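Local coordinates for type I modular polyketide synthase (Streptomyces albus subsp. albus, PDB 6IYT), which probably loads an ethylmalonyl extender unit from its coenzyme A thioester onto the synthase's acyl carrier protein during salinomycin assembly, through this acyltransferase domain, at residues P326-I331 against Y365-C370; Q214-A219 against Y348-G353. All blocks are in the same frame, centred on the assembly; numbering follows the deposited sequence.

Contact 1 (P326-I331 against Y365-C370); sequences PLHERI and YWFENC
H328 and F367 lay their rings face to face. The centroids are 3.7 Å apart and the planes differ by only 7°, so the imidazole sits squarely over the phenyl. H328 CD2 and NE2 lie above the CG and CD2 side of the phenyl ring. H328 CG lies over the far end, 3.6 Å from F367 CZ. With CG anti to the backbone N in both (chi1 -169° and 175°), each side chain reaches out to the other helix. The side chains cross at about a right angle although the ring planes are nearly parallel. The backbone of H328 is also close, with its CA 3.5 Å from F367 CE1.

The pair joins helix 328-334 to helix 363-371 within the acyltransferase domain. Helix 228-245 packs beside them: its L241 meets I331, and its R238 and F242 meet C370.

The remaining contacts are apolar. I331 points at helix 363-371 and uses both branches. Its CD1 comes in at the edge of the F367 ring, in the ring plane, 3.7 Å from F367 CD1. The same methyl lies 3.9 Å from C370 SG. I331 CG2 rests against the start of the phenylalanine side chain, 4.0 Å from F367 CB.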
# COMPACT_ATOMS: atom_id res chain seq x y z
N PRO A 326 -21.57 -18.04 11.89
CA PRO A 326 -22.84 -18.44 11.32
C PRO A 326 -22.84 -18.38 9.82
O PRO A 326 -23.81 -18.82 9.20
CB PRO A 326 -23.83 -17.42 11.89
CG PRO A 326 -23.22 -16.97 13.17
CD PRO A 326 -21.73 -17.06 12.99
N LEU A 327 -21.87 -17.69 9.25
CA LEU A 327 -21.80 -17.53 7.80
C LEU A 327 -20.95 -18.58 7.11
O LEU A 327 -20.86 -18.59 5.91
CB LEU A 327 -21.26 -16.15 7.43
CG LEU A 327 -22.07 -14.99 7.96
CD1 LEU A 327 -21.51 -13.68 7.43
CD2 LEU A 327 -23.54 -15.16 7.61
N HIS A 328 -20.36 -19.48 7.88
CA HIS A 328 -19.40 -20.45 7.36
C HIS A 328 -19.94 -21.21 6.14
O HIS A 328 -19.29 -21.28 5.10
CB HIS A 328 -19.08 -21.43 8.47
CG HIS A 328 -17.92 -22.32 8.17
ND1 HIS A 328 -17.41 -23.19 9.11
CD2 HIS A 328 -17.21 -22.51 7.04
CE1 HIS A 328 -16.38 -23.83 8.59
NE2 HIS A 328 -16.27 -23.47 7.32
N GLU A 329 -21.08 -21.85 6.31
CA GLU A 329 -21.67 -22.67 5.23
C GLU A 329 -21.93 -21.85 3.95
O GLU A 329 -21.64 -22.30 2.83
CB GLU A 329 -22.96 -23.32 5.73
CG GLU A 329 -22.73 -24.44 6.72
CD GLU A 329 -22.16 -23.95 8.05
OE1 GLU A 329 -21.23 -24.63 8.57
OE2 GLU A 329 -22.66 -22.91 8.57
N ARG A 330 -22.47 -20.66 4.14
CA ARG A 330 -22.74 -19.78 3.01
C ARG A 330 -21.46 -19.35 2.27
O ARG A 330 -21.43 -19.24 1.07
CB ARG A 330 -23.56 -18.57 3.45
CG ARG A 330 -24.98 -18.93 3.77
CD ARG A 330 -25.70 -17.85 4.54
NE ARG A 330 -26.17 -16.79 3.66
CZ ARG A 330 -26.89 -15.77 4.09
NH1 ARG A 330 -27.21 -15.68 5.36
NH2 ARG A 330 -27.30 -14.84 3.24
N ILE A 331 -20.41 -19.10 3.04
CA ILE A 331 -19.16 -18.67 2.45
C ILE A 331 -18.59 -19.79 1.59
O ILE A 331 -18.16 -19.55 0.45
CB ILE A 331 -18.15 -18.21 3.52
CG1 ILE A 331 -18.58 -16.85 4.10
CG2 ILE A 331 -16.75 -18.13 2.93
CD1 ILE A 331 -17.99 -16.54 5.47
N TYR A 365 -9.93 -21.71 2.72
CA TYR A 365 -8.96 -20.64 3.05
C TYR A 365 -9.62 -19.28 3.19
O TYR A 365 -9.33 -18.57 4.12
CB TYR A 365 -7.86 -20.57 2.03
CG TYR A 365 -6.78 -19.61 2.43
CD1 TYR A 365 -5.77 -20.00 3.30
CD2 TYR A 365 -6.85 -18.28 2.05
CE1 TYR A 365 -4.82 -19.09 3.75
CE2 TYR A 365 -5.94 -17.35 2.54
CZ TYR A 365 -4.87 -17.78 3.28
OH TYR A 365 -4.01 -16.87 3.79
N TRP A 366 -10.50 -18.93 2.27
CA TRP A 366 -11.12 -17.63 2.31
C TRP A 366 -12.13 -17.49 3.45
O TRP A 366 -12.23 -16.42 4.04
CB TRP A 366 -11.74 -17.27 0.98
CG TRP A 366 -10.72 -17.11 -0.09
CD1 TRP A 366 -10.52 -17.94 -1.16
CD2 TRP A 366 -9.64 -16.17 -0.10
NE1 TRP A 366 -9.38 -17.58 -1.83
CE2 TRP A 366 -8.79 -16.53 -1.17
CE3 TRP A 366 -9.24 -15.15 0.76
CZ2 TRP A 366 -7.63 -15.85 -1.46
CZ3 TRP A 366 -8.08 -14.44 0.46
CH2 TRP A 366 -7.30 -14.77 -0.65
N PHE A 367 -12.67 -18.62 3.93
CA PHE A 367 -13.37 -18.59 5.19
C PHE A 367 -12.43 -18.30 6.37
O PHE A 367 -12.69 -17.43 7.16
CB PHE A 367 -14.13 -19.87 5.47
CG PHE A 367 -14.76 -19.89 6.83
CD1 PHE A 367 -15.86 -19.09 7.09
CD2 PHE A 367 -14.14 -20.53 7.88
CE1 PHE A 367 -16.38 -19.00 8.38
CE2 PHE A 367 -14.69 -20.50 9.17
CZ PHE A 367 -15.80 -19.71 9.42
N GLU A 368 -11.33 -19.04 6.46
CA GLU A 368 -10.37 -18.82 7.54
C GLU A 368 -9.83 -17.40 7.50
O GLU A 368 -9.65 -16.76 8.54
CB GLU A 368 -9.22 -19.82 7.44
CG GLU A 368 -9.61 -21.27 7.69
CD GLU A 368 -10.11 -21.51 9.10
OE1 GLU A 368 -9.38 -21.13 10.06
OE2 GLU A 368 -11.20 -22.14 9.25
N ASN A 369 -9.59 -16.88 6.30
CA ASN A 369 -9.09 -15.51 6.15
C ASN A 369 -10.02 -14.47 6.80
O ASN A 369 -9.54 -13.53 7.43
CB ASN A 369 -8.87 -15.20 4.69
CG ASN A 369 -8.71 -13.73 4.41
OD1 ASN A 369 -9.71 -13.00 4.18
ND2 ASN A 369 -7.48 -13.29 4.32
N CYS A 370 -11.34 -14.68 6.74
CA CYS A 370 -12.25 -13.72 7.36
C CYS A 370 -12.69 -14.08 8.76
O CYS A 370 -13.16 -13.24 9.49
CB CYS A 370 -13.43 -13.42 6.48
SG CYS A 370 -14.60 -14.76 6.26

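Contact 2 (Q214-A219 against Y348-G353); sequences QGEIAA and YSTVNG
E216 reaches from helix 215-223 to T350 of the 348-353 loop, and G215 just before it belongs to a GxSxG pattern with G211 and S213, consistent with the nucleophile elbow of malonyl-type acyltransferases. E216 joins the helix after this probable elbow to a loop more than a hundred residues further along the chain. Its CG stands anti to the carbonyl carbon (chi1 -75°), and the chain beyond is extended, which carries the carboxylate to the loop backbone.

T350 N donates to E216 OE1 over 3.0 Å, at 163°. The hydrogen approaches the syn side, with the donor 32° out of the carboxylate plane. T350 OG1 is also near, 3.2 Å from E216 OE1, but its hydrogen-bond partner is G211 O. The other oxygen, E216 OE2, is hydrogen-bonded to Y365 OH and N369 ND2 of helix 363-371. It also packs 3.3 Å from V351 CG2. Three bonds thus hold the buried carboxylate and fix its rotation.

Facing E216, the loop is shaped by S349. S349 OG accepts from V351 N at 3.0 Å, an ST turn, and from N352 N at 3.2 Å, an ST motif. The same hydroxyl is hydrogen-bonded to Y365 OH.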
# COMPACT_ATOMS: atom_id res chain seq x y z
N GLN A 214 -8.95 -8.77 3.85
CA GLN A 214 -9.34 -8.70 2.43
C GLN A 214 -8.15 -8.39 1.52
O GLN A 214 -8.16 -8.75 0.32
CB GLN A 214 -10.45 -7.63 2.23
CG GLN A 214 -9.95 -6.23 2.50
CD GLN A 214 -11.03 -5.19 2.57
OE1 GLN A 214 -11.24 -4.43 1.60
NE2 GLN A 214 -11.64 -5.05 3.74
N GLY A 215 -7.11 -7.78 2.09
CA GLY A 215 -5.90 -7.50 1.33
C GLY A 215 -5.26 -8.74 0.72
O GLY A 215 -4.45 -8.65 -0.22
N GLU A 216 -5.45 -9.88 1.36
CA GLU A 216 -4.88 -11.10 0.82
C GLU A 216 -5.46 -11.42 -0.55
O GLU A 216 -4.86 -12.15 -1.31
CB GLU A 216 -5.09 -12.27 1.78
CG GLU A 216 -4.17 -12.23 3.00
CD GLU A 216 -3.95 -13.60 3.65
OE1 GLU A 216 -2.81 -13.86 4.10
OE2 GLU A 216 -4.87 -14.46 3.60
N ILE A 217 -6.68 -10.96 -0.82
CA ILE A 217 -7.29 -11.20 -2.16
C ILE A 217 -6.52 -10.39 -3.25
O ILE A 217 -6.13 -10.93 -4.30
CB ILE A 217 -8.76 -10.81 -2.19
CG1 ILE A 217 -9.54 -11.58 -1.11
CG2 ILE A 217 -9.34 -11.06 -3.56
CD1 ILE A 217 -10.91 -10.99 -0.80
N ALA A 218 -6.18 -9.14 -2.93
CA ALA A 218 -5.29 -8.35 -3.81
C ALA A 218 -3.88 -8.96 -3.94
O ALA A 218 -3.33 -9.04 -5.04
CB ALA A 218 -5.21 -6.91 -3.35
N ALA A 219 -3.35 -9.44 -2.83
CA ALA A 219 -2.04 -10.09 -2.84
C ALA A 219 -2.02 -11.32 -3.76
O ALA A 219 -1.07 -11.52 -4.56
CB ALA A 219 -1.67 -10.49 -1.44
N TYR A 348 2.92 -14.92 1.91
CA TYR A 348 3.11 -15.17 3.33
C TYR A 348 1.79 -14.96 4.06
O TYR A 348 1.37 -13.85 4.30
CB TYR A 348 4.20 -14.23 3.92
CG TYR A 348 5.63 -14.69 3.73
CD1 TYR A 348 6.17 -14.78 2.49
CD2 TYR A 348 6.43 -14.95 4.81
CE1 TYR A 348 7.48 -15.22 2.30
CE2 TYR A 348 7.75 -15.31 4.65
CZ TYR A 348 8.28 -15.40 3.38
OH TYR A 348 9.62 -15.72 3.20
N SER A 349 1.13 -16.05 4.40
CA SER A 349 -0.23 -15.97 4.92
C SER A 349 -0.23 -15.35 6.30
O SER A 349 0.52 -15.79 7.18
CB SER A 349 -0.86 -17.37 5.01
OG SER A 349 -2.13 -17.29 5.60
N THR A 350 -1.14 -14.39 6.50
CA THR A 350 -1.43 -13.83 7.85
C THR A 350 -2.62 -14.53 8.51
O THR A 350 -3.07 -14.14 9.61
CB THR A 350 -1.70 -12.36 7.76
OG1 THR A 350 -2.80 -12.14 6.84
CG2 THR A 350 -0.47 -11.65 7.27
N VAL A 351 -3.07 -15.62 7.89
CA VAL A 351 -4.10 -16.46 8.44
C VAL A 351 -3.49 -17.63 9.20
O VAL A 351 -3.86 -17.88 10.33
CB VAL A 351 -4.99 -17.00 7.31
CG1 VAL A 351 -6.09 -17.88 7.85
CG2 VAL A 351 -5.55 -15.86 6.50
N ASN A 352 -2.53 -18.32 8.60
CA ASN A 352 -1.95 -19.52 9.23
C ASN A 352 -0.44 -19.46 9.42
O ASN A 352 0.16 -20.40 9.91
CB ASN A 352 -2.35 -20.78 8.48
CG ASN A 352 -1.89 -20.79 7.04
OD1 ASN A 352 -0.91 -20.16 6.69
ND2 ASN A 352 -2.66 -21.44 6.19
N GLY A 353 0.18 -18.37 8.96
CA GLY A 353 1.58 -18.12 9.24
C GLY A 353 2.50 -19.00 8.40
O GLY A 353 3.74 -18.99 8.60

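Overall arrangement
Both contacts are buried, but contact 2 lies deeper in the chain, its centre about 14 Å from the chain's centre, against about 25 Å for the centre of contact 1. Helix 363-371 connects them. One side of it presents F367 and C370 to helix 328-334, while Y365 and N369 carry the polar link to contact 2. W366 adds apolar packing on I217. The chemistry differs accordingly. Contact 1 joins two helices by ring stacking and apolar touch. Contact 2 is mainly polar and joins the helix of the probable nucleophile elbow to a loop.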